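Local structure of hydrazine synthase subunit beta (Candidatus Kuenenia stuttgartiensis, 5C2V) at residues 170-175 and 182-187; 137-142 and 158-163. The protein forms part of the complex that condenses nitric oxide with ammonium to hydrazine, and may modulate passage of the hydroxylamine intermediate between the active sites of its partner subunits. One frame throughout, in Å; residues are numbered along the deposited sequence.

Interaction 1: residues 170-175 and 182-187; sequences VDFIDI and ENRVIH. With BET (trimethyl glycine), chain R.
Phe172 and Arg184 meet on one face of an antiparallel β-hairpin, the third and fourth strands of a four-stranded propeller blade. The short strand segments run at 161° with axes 4.9 Å apart. Val170 and Arg184 form a hydrogen-bonded pair: Val170 N donates to Arg184 O, while Arg184 N gives a bond to Val170 O of 2.9 Å. At the next hydrogen-bonded pair, two residues on, Phe172 N donates to Glu182 O at 2.9 Å; this same oxygen lies at the edge of the Phe172 ring, 3.7 Å from CD1.

The Arg184 side chain can be followed outward alongside Phe172. Its first torsion (chi1 -69°) sets CG beside the backbone N, and the chain then runs extended to NE. CB, CG and CD all approach Phe172 CE1, with CD nearest at 3.6 Å, so it is the aliphatic shaft that packs against the CE1 corner of the ring. The guanidinium plane is turned 59° from the ring plane, which argues against a stack. Further out, NE makes a weak bond within a salt bridge to Glu182 OE2 (3.3 Å), and NH1 and NH2 bond the carbonyl oxygens of Glu234 and Lys236, linking the blade's fourth strand to the end of strand 226-234 in the next blade and the residues just after it.

Beyond the strand end, His187 belongs to the trimethyl glycine pocket with Glu188, Arg243 and Arg302: His187 CB lies 3.5 Å from BET OXT, and His187 CD2 comes 3.8 Å from the ligand methyl C3.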
ATOM      1  N   VAL B 170     -32.145 -29.447  20.089  1.00 57.03           N
ATOM      2  CA  VAL B 170     -31.673 -30.220  21.225  1.00 50.39           C
ATOM      3  C   VAL B 170     -32.583 -29.950  22.418  1.00 62.33           C
ATOM      4  O   VAL B 170     -32.869 -28.794  22.745  1.00 58.23           O
ATOM      5  CB  VAL B 170     -30.216 -29.870  21.593  1.00 36.40           C
ATOM      6  CG1 VAL B 170     -29.786 -30.616  22.846  1.00 44.59           C
ATOM      7  CG2 VAL B 170     -29.283 -30.182  20.433  1.00 39.97           C
ATOM      8  N   ASP B 171     -33.047 -31.023  23.052  1.00 57.63           N
ATOM      9  CA  ASP B 171     -33.921 -30.913  24.211  1.00 60.73           C
ATOM     10  C   ASP B 171     -33.148 -31.021  25.518  1.00 60.37           C
ATOM     11  O   ASP B 171     -32.237 -31.843  25.651  1.00 45.83           O
ATOM     12  CB  ASP B 171     -35.009 -31.987  24.170  1.00 53.98           C
ATOM     13  CG  ASP B 171     -36.223 -31.556  23.376  1.00 64.16           C
ATOM     14  OD1 ASP B 171     -36.411 -30.335  23.190  1.00 67.64           O
ATOM     15  OD2 ASP B 171     -36.997 -32.436  22.946  1.00 67.89           O
ATOM     16  N   PHE B 172     -33.525 -30.182  26.477  1.00 53.21           N
ATOM     17  CA  PHE B 172     -32.965 -30.231  27.820  1.00 59.46           C
ATOM     18  C   PHE B 172     -33.995 -30.807  28.789  1.00 58.00           C
ATOM     19  O   PHE B 172     -35.113 -30.303  28.897  1.00 58.79           O
ATOM     20  CB  PHE B 172     -32.518 -28.839  28.273  1.00 70.98           C
ATOM     21  CG  PHE B 172     -31.351 -28.294  27.496  1.00 69.79           C
ATOM     22  CD1 PHE B 172     -31.549 -27.612  26.306  1.00 69.24           C
ATOM     23  CD2 PHE B 172     -30.056 -28.460  27.960  1.00 62.33           C
ATOM     24  CE1 PHE B 172     -30.476 -27.111  25.592  1.00 72.71           C
ATOM     25  CE2 PHE B 172     -28.979 -27.959  27.251  1.00 65.30           C
ATOM     26  CZ  PHE B 172     -29.190 -27.284  26.065  1.00 63.71           C
ATOM     27  N   ILE B 173     -33.610 -31.873  29.482  1.00 63.61           N
ATOM     28  CA  ILE B 173     -34.511 -32.575  30.385  1.00 70.07           C
ATOM     29  C   ILE B 173     -34.037 -32.450  31.826  1.00 63.88           C
ATOM     30  O   ILE B 173     -32.843 -32.563  32.106  1.00 45.63           O
ATOM     31  CB  ILE B 173     -34.619 -34.077  30.034  1.00 65.49           C
ATOM     32  CG1 ILE B 173     -34.700 -34.284  28.520  1.00 59.04           C
ATOM     33  CG2 ILE B 173     -35.814 -34.710  30.733  1.00 65.62           C
ATOM     34  CD1 ILE B 173     -35.927 -33.698  27.892  1.00 50.47           C
ATOM     35  N   ASP B 174     -34.973 -32.229  32.743  1.00 74.79           N
ATOM     36  CA  ASP B 174     -34.650 -32.247  34.162  1.00 69.72           C
ATOM     37  C   ASP B 174     -34.902 -33.656  34.683  1.00 68.78           C
ATOM     38  O   ASP B 174     -36.042 -34.115  34.721  1.00 82.03           O
ATOM     39  CB  ASP B 174     -35.482 -31.220  34.932  1.00 68.81           C
ATOM     40  CG  ASP B 174     -35.017 -31.051  36.365  1.00 86.03           C
ATOM     41  OD1 ASP B 174     -34.174 -30.164  36.617  1.00 81.37           O
ATOM     42  OD2 ASP B 174     -35.491 -31.806  37.240  1.00 85.11           O
ATOM     43  N   ILE B 175     -33.828 -34.335  35.077  1.00 69.07           N
ATOM     44  CA  ILE B 175     -33.888 -35.753  35.420  1.00 64.88           C
ATOM     45  C   ILE B 175     -34.821 -36.037  36.594  1.00 72.97           C
ATOM     46  O   ILE B 175     -35.634 -36.962  36.536  1.00 85.91           O
ATOM     47  CB  ILE B 175     -32.481 -36.303  35.733  1.00 64.26           C
ATOM     48  CG1 ILE B 175     -31.669 -36.408  34.440  1.00 48.51           C
ATOM     49  CG2 ILE B 175     -32.567 -37.659  36.420  1.00 53.51           C
ATOM     50  CD1 ILE B 175     -30.374 -37.174  34.574  1.00 57.85           C
ATOM     51  N   GLU B 182     -36.365 -26.898  28.322  1.00 69.81           N
ATOM     52  CA  GLU B 182     -36.025 -25.987  27.230  1.00 69.96           C
ATOM     53  C   GLU B 182     -35.673 -26.731  25.941  1.00 73.77           C
ATOM     54  O   GLU B 182     -35.182 -27.859  25.979  1.00 71.14           O
ATOM     55  CB  GLU B 182     -34.857 -25.083  27.641  1.00 74.83           C
ATOM     56  CG  GLU B 182     -34.650 -23.865  26.749  1.00 67.93           C
ATOM     57  CD  GLU B 182     -33.481 -23.005  27.193  1.00 92.77           C
ATOM     58  OE1 GLU B 182     -33.461 -21.802  26.858  1.00 89.14           O
ATOM     59  OE2 GLU B 182     -32.578 -23.535  27.875  1.00 89.53           O
ATOM     60  N   ASN B 183     -35.924 -26.089  24.804  1.00 66.07           N
ATOM     61  CA  ASN B 183     -35.538 -26.629  23.504  1.00 63.12           C
ATOM     62  C   ASN B 183     -34.741 -25.610  22.696  1.00 58.80           C
ATOM     63  O   ASN B 183     -35.232 -24.518  22.410  1.00 68.48           O
ATOM     64  CB  ASN B 183     -36.774 -27.068  22.719  1.00 67.44           C
ATOM     65  CG  ASN B 183     -36.446 -27.467  21.292  1.00 63.40           C
ATOM     66  OD1 ASN B 183     -36.002 -28.587  21.035  1.00 59.69           O
ATOM     67  ND2 ASN B 183     -36.666 -26.553  20.356  1.00 60.50           N
ATOM     68  N   ARG B 184     -33.514 -25.966  22.325  1.00 58.74           N
ATOM     69  CA  ARG B 184     -32.658 -25.036  21.593  1.00 53.91           C
ATOM     70  C   ARG B 184     -32.389 -25.500  20.166  1.00 57.17           C
ATOM     71  O   ARG B 184     -31.860 -26.585  19.939  1.00 44.10           O
ATOM     72  CB  ARG B 184     -31.337 -24.829  22.334  1.00 52.40           C
ATOM     73  CG  ARG B 184     -31.486 -24.064  23.635  1.00 73.79           C
ATOM     74  CD  ARG B 184     -30.141 -23.801  24.284  1.00 67.38           C
ATOM     75  NE  ARG B 184     -30.283 -23.103  25.559  1.00 64.71           N
ATOM     76  CZ  ARG B 184     -29.271 -22.816  26.368  1.00 83.30           C
ATOM     77  NH1 ARG B 184     -28.034 -23.166  26.038  1.00 66.00           N
ATOM     78  NH2 ARG B 184     -29.493 -22.178  27.510  1.00 88.00           N
ATOM     79  N   VAL B 185     -32.745 -24.652  19.208  1.00 39.43           N
ATOM     80  CA  VAL B 185     -32.651 -24.996  17.796  1.00 50.71           C
ATOM     81  C   VAL B 185     -31.289 -24.662  17.193  1.00 52.03           C
ATOM     82  O   VAL B 185     -30.791 -23.546  17.341  1.00 64.73           O
ATOM     83  CB  VAL B 185     -33.747 -24.270  16.985  1.00 58.41           C
ATOM     84  CG1 VAL B 185     -33.478 -24.378  15.495  1.00 41.94           C
ATOM     85  CG2 VAL B 185     -35.120 -24.826  17.334  1.00 56.31           C
ATOM     86  N   ILE B 186     -30.692 -25.636  16.512  1.00 48.63           N
ATOM     87  CA  ILE B 186     -29.511 -25.371  15.703  1.00 44.52           C
ATOM     88  C   ILE B 186     -29.988 -25.068  14.292  1.00 55.84           C
ATOM     89  O   ILE B 186     -30.501 -25.947  13.600  1.00 66.79           O
ATOM     90  CB  ILE B 186     -28.534 -26.563  15.677  1.00 37.61           C
ATOM     91  CG1 ILE B 186     -28.071 -26.919  17.090  1.00 45.56           C
ATOM     92  CG2 ILE B 186     -27.339 -26.251  14.788  1.00 32.96           C
ATOM     93  CD1 ILE B 186     -27.112 -28.091  17.138  1.00 49.67           C
ATOM     94  N   HIS B 187     -29.816 -23.823  13.866  1.00 48.37           N
ATOM     95  CA  HIS B 187     -30.371 -23.385  12.593  1.00 41.52           C
ATOM     96  C   HIS B 187     -29.562 -23.913  11.417  1.00 48.51           C
ATOM     97  O   HIS B 187     -28.331 -23.958  11.469  1.00 43.40           O
ATOM     98  CB  HIS B 187     -30.455 -21.858  12.543  1.00 35.31           C
ATOM     99  CG  HIS B 187     -31.628 -21.297  13.283  1.00 44.57           C
ATOM    100  ND1 HIS B 187     -31.773 -21.414  14.649  1.00 56.39           N
ATOM    101  CD2 HIS B 187     -32.721 -20.623  12.846  1.00 55.52           C
ATOM    102  CE1 HIS B 187     -32.899 -20.832  15.023  1.00 44.64           C
ATOM    103  NE2 HIS B 187     -33.492 -20.345  13.947  1.00 60.13           N
TER
HETATM  104  N   BET R 403     -31.133 -17.361   9.969  1.00 69.03           N
HETATM  105  CA  BET R 403     -30.616 -18.778   9.748  1.00 56.45           C
HETATM  106  C   BET R 403     -29.097 -18.902  10.305  1.00 52.06           C
HETATM  107  O   BET R 403     -28.239 -19.061   9.401  1.00 59.01           O
HETATM  108  OXT BET R 403     -28.985 -18.827  11.551  1.00 64.20           O
HETATM  109  C1  BET R 403     -32.216 -17.040   8.960  1.00 58.70           C
HETATM  110  C2  BET R 403     -30.018 -16.329   9.802  1.00 53.11           C
HETATM  111  C3  BET R 403     -31.780 -17.244  11.339  1.00 69.94           C

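Interaction 2: residues 137-142 and 158-163; sequences IYTSDY and AILDTV
Thr162 OG1 gives a hydrogen bond to Tyr142 O, 2.7 Å long, the only hydrogen bond between the two segments. The hydroxyl approaches with a C=O...donor angle of 142° and lies close to the carbonyl plane. A first torsion of -66° at Thr162 puts OG1 beside its own backbone N, where it faces Tyr142 O, and sends CG2 anti to that N, where it packs 3.9 Å from Asp141 OD1. The Asp141 side chain lies roughly perpendicular to that of Thr162, and the nearest atom of the Asp141 side chain to the hydroxyl is its CB.

The Asp141 carboxylate is used within its own segment: Tyr142 N donates to OD1 at 2.8 Å, on the anti side and 23° out of the carboxylate plane. Thr139 OG1 donates to the backbone O of Asp141, so two side-chain to backbone bonds span the turn. In the propeller this turn links the outer strand 132-137 of one blade to the first strand, 144-149, of the next, and it lies against the end of that blade's second strand, 155-160.

Leu160 divides its two methyls between neighbours in the loop. CD1 lies 3.4 Å from Asp141 N and also reaches Asp141 CB; CD2 meets Thr139 CB at 3.7 Å, the Thr139 and Leu160 side chains lying alongside and pointing opposite ways. Asp161 turns its CB away from the loop, and its carboxylate makes salt bridges to Arg168 and Arg193. Nearby, Val163 packs on Gly268 of the hydrazine synthase gamma subunit.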
ATOM      1  N   ILE B 137     -40.117 -40.455  28.350  1.00 83.47           N
ATOM      2  CA  ILE B 137     -40.065 -38.998  28.327  1.00 71.00           C
ATOM      3  C   ILE B 137     -40.207 -38.507  26.892  1.00 63.62           C
ATOM      4  O   ILE B 137     -39.355 -38.782  26.047  1.00 67.53           O
ATOM      5  CB  ILE B 137     -38.753 -38.463  28.929  1.00 68.53           C
ATOM      6  CG1 ILE B 137     -38.555 -39.007  30.346  1.00 75.97           C
ATOM      7  CG2 ILE B 137     -38.749 -36.943  28.926  1.00 68.34           C
ATOM      8  CD1 ILE B 137     -37.279 -38.533  31.009  1.00 52.38           C
ATOM      9  N   TYR B 138     -41.287 -37.783  26.619  1.00 61.28           N
ATOM     10  CA  TYR B 138     -41.583 -37.335  25.263  1.00 68.29           C
ATOM     11  C   TYR B 138     -40.816 -36.065  24.911  1.00 60.55           C
ATOM     12  O   TYR B 138     -40.906 -35.059  25.612  1.00 56.79           O
ATOM     13  CB  TYR B 138     -43.087 -37.107  25.093  1.00 69.31           C
ATOM     14  CG  TYR B 138     -43.917 -38.370  25.180  1.00 86.19           C
ATOM     15  CD1 TYR B 138     -43.321 -39.624  25.102  1.00 86.75           C
ATOM     16  CD2 TYR B 138     -45.294 -38.308  25.341  1.00 82.07           C
ATOM     17  CE1 TYR B 138     -44.075 -40.779  25.183  1.00 84.41           C
ATOM     18  CE2 TYR B 138     -46.057 -39.459  25.421  1.00 77.38           C
ATOM     19  CZ  TYR B 138     -45.441 -40.691  25.342  1.00 88.76           C
ATOM     20  OH  TYR B 138     -46.196 -41.839  25.422  1.00 87.64           O
ATOM     21  N   THR B 139     -40.062 -36.121  23.817  1.00 74.02           N
ATOM     22  CA  THR B 139     -39.254 -34.987  23.386  1.00 66.88           C
ATOM     23  C   THR B 139     -40.096 -33.945  22.655  1.00 65.94           C
ATOM     24  O   THR B 139     -41.300 -34.122  22.472  1.00 58.19           O
ATOM     25  CB  THR B 139     -38.098 -35.435  22.472  1.00 56.97           C
ATOM     26  OG1 THR B 139     -38.626 -35.973  21.255  1.00 65.25           O
ATOM     27  CG2 THR B 139     -37.250 -36.491  23.165  1.00 50.17           C
ATOM     28  N   SER B 140     -39.451 -32.860  22.235  1.00 67.59           N
ATOM     29  CA  SER B 140     -40.145 -31.767  21.564  1.00 55.94           C
ATOM     30  C   SER B 140     -40.433 -32.086  20.101  1.00 66.54           C
ATOM     31  O   SER B 140     -41.391 -31.572  19.523  1.00 53.06           O
ATOM     32  CB  SER B 140     -39.329 -30.477  21.666  1.00 53.75           C
ATOM     33  OG  SER B 140     -39.105 -30.125  23.019  1.00 60.89           O
ATOM     34  N   ASP B 141     -39.603 -32.935  19.504  1.00 52.41           N
ATOM     35  CA  ASP B 141     -39.803 -33.339  18.119  1.00 56.24           C
ATOM     36  C   ASP B 141     -39.317 -34.767  17.893  1.00 65.86           C
ATOM     37  O   ASP B 141     -38.803 -35.412  18.807  1.00 58.24           O
ATOM     38  CB  ASP B 141     -39.088 -32.375  17.169  1.00 50.89           C
ATOM     39  CG  ASP B 141     -39.898 -32.081  15.920  1.00 56.19           C
ATOM     40  OD1 ASP B 141     -40.696 -32.949  15.507  1.00 64.33           O
ATOM     41  OD2 ASP B 141     -39.739 -30.980  15.353  1.00 65.28           O
ATOM     42  N   TYR B 142     -39.481 -35.251  16.667  1.00 43.19           N
ATOM     43  CA  TYR B 142     -39.214 -36.648  16.345  1.00 56.03           C
ATOM     44  C   TYR B 142     -37.733 -36.995  16.197  1.00 49.63           C
ATOM     45  O   TYR B 142     -36.899 -36.133  15.921  1.00 53.09           O
ATOM     46  CB  TYR B 142     -39.954 -37.037  15.065  1.00 56.90           C
ATOM     47  CG  TYR B 142     -41.460 -36.986  15.187  1.00 60.01           C
ATOM     48  CD1 TYR B 142     -42.124 -37.770  16.120  1.00 68.73           C
ATOM     49  CD2 TYR B 142     -42.220 -36.175  14.355  1.00 49.13           C
ATOM     50  CE1 TYR B 142     -43.500 -37.733  16.236  1.00 64.80           C
ATOM     51  CE2 TYR B 142     -43.599 -36.135  14.461  1.00 44.24           C
ATOM     52  CZ  TYR B 142     -44.233 -36.918  15.403  1.00 64.86           C
ATOM     53  OH  TYR B 142     -45.604 -36.888  15.518  1.00 56.64           O
ATOM     54  N   ALA B 158     -30.770 -34.196  24.731  1.00 49.70           N
ATOM     55  CA  ALA B 158     -31.084 -35.114  23.642  1.00 61.37           C
ATOM     56  C   ALA B 158     -31.061 -34.407  22.295  1.00 47.04           C
ATOM     57  O   ALA B 158     -31.798 -33.446  22.079  1.00 41.33           O
ATOM     58  CB  ALA B 158     -32.438 -35.764  23.871  1.00 44.49           C
ATOM     59  N   ILE B 159     -30.210 -34.880  21.393  1.00 42.68           N
ATOM     60  CA  ILE B 159     -30.209 -34.358  20.036  1.00 53.53           C
ATOM     61  C   ILE B 159     -31.392 -34.925  19.270  1.00 53.79           C
ATOM     62  O   ILE B 159     -31.562 -36.142  19.167  1.00 47.85           O
ATOM     63  CB  ILE B 159     -28.908 -34.686  19.279  1.00 41.25           C
ATOM     64  CG1 ILE B 159     -28.494 -36.139  19.521  1.00 48.60           C
ATOM     65  CG2 ILE B 159     -27.798 -33.738  19.699  1.00 59.71           C
ATOM     66  CD1 ILE B 159     -27.342 -36.592  18.660  1.00 35.89           C
ATOM     67  N   LEU B 160     -32.214 -34.034  18.730  1.00 45.17           N
ATOM     68  CA  LEU B 160     -33.335 -34.464  17.919  1.00 55.39           C
ATOM     69  C   LEU B 160     -32.956 -34.317  16.461  1.00 54.59           C
ATOM     70  O   LEU B 160     -32.823 -33.204  15.951  1.00 51.95           O
ATOM     71  CB  LEU B 160     -34.590 -33.649  18.228  1.00 57.14           C
ATOM     72  CG  LEU B 160     -34.939 -33.433  19.699  1.00 58.42           C
ATOM     73  CD1 LEU B 160     -36.207 -32.603  19.817  1.00 60.24           C
ATOM     74  CD2 LEU B 160     -35.093 -34.762  20.419  1.00 56.49           C
ATOM     75  N   ASP B 161     -32.791 -35.448  15.787  1.00 57.51           N
ATOM     76  CA  ASP B 161     -32.503 -35.423  14.369  1.00 57.96           C
ATOM     77  C   ASP B 161     -33.830 -35.707  13.696  1.00 41.30           C
ATOM     78  O   ASP B 161     -34.333 -36.830  13.725  1.00 69.65           O
ATOM     79  CB  ASP B 161     -31.434 -36.456  14.006  1.00 39.30           C
ATOM     80  CG  ASP B 161     -30.952 -36.324  12.577  1.00 53.70           C
ATOM     81  OD1 ASP B 161     -31.062 -35.218  12.009  1.00 51.86           O
ATOM     82  OD2 ASP B 161     -30.449 -37.325  12.025  1.00 51.69           O
ATOM     83  N   THR B 162     -34.391 -34.673  13.084  1.00 40.72           N
ATOM     84  CA  THR B 162     -35.777 -34.710  12.657  1.00 36.60           C
ATOM     85  C   THR B 162     -35.866 -34.668  11.146  1.00 59.75           C
ATOM     86  O   THR B 162     -35.479 -33.682  10.519  1.00 57.97           O
ATOM     87  CB  THR B 162     -36.578 -33.542  13.259  1.00 40.24           C
ATOM     88  OG1 THR B 162     -36.648 -33.695  14.681  1.00 48.53           O
ATOM     89  CG2 THR B 162     -37.989 -33.515  12.694  1.00 53.10           C
ATOM     90  N   VAL B 163     -36.371 -35.750  10.566  1.00 59.88           N
ATOM     91  CA  VAL B 163     -36.478 -35.858   9.122  1.00 44.78           C
ATOM     92  C   VAL B 163     -37.373 -34.755   8.566  1.00 45.80           C
ATOM     93  O   VAL B 163     -38.351 -34.353   9.200  1.00 42.58           O
ATOM     94  CB  VAL B 163     -37.017 -37.239   8.701  1.00 55.44           C
ATOM     95  CG1 VAL B 163     -36.058 -38.330   9.148  1.00 69.07           C
ATOM     96  CG2 VAL B 163     -38.400 -37.479   9.286  1.00 45.63           C
TER

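Overall arrangement
From the N terminus, the chain first leaves strand 132-137 and enters the loop 137-142. It then runs through strands 144-149 and 155-160, and interaction 2 closes this excursion by bringing 158-163 back against the interblade loop. Only afterwards does interaction 1 open, at strand 168-174, closing the short hairpin with strand 179-186. The two are therefore in series, neither nested nor crossed. Their centres lie about 9 Å apart, and strands 155-160 and 168-174 are neighbours in one sheet. Asp171 joins them: its N probably bonds Ala158 O, and its OD2 probably accepts from Ser140 N, linking the blade's third strand to the interblade loop.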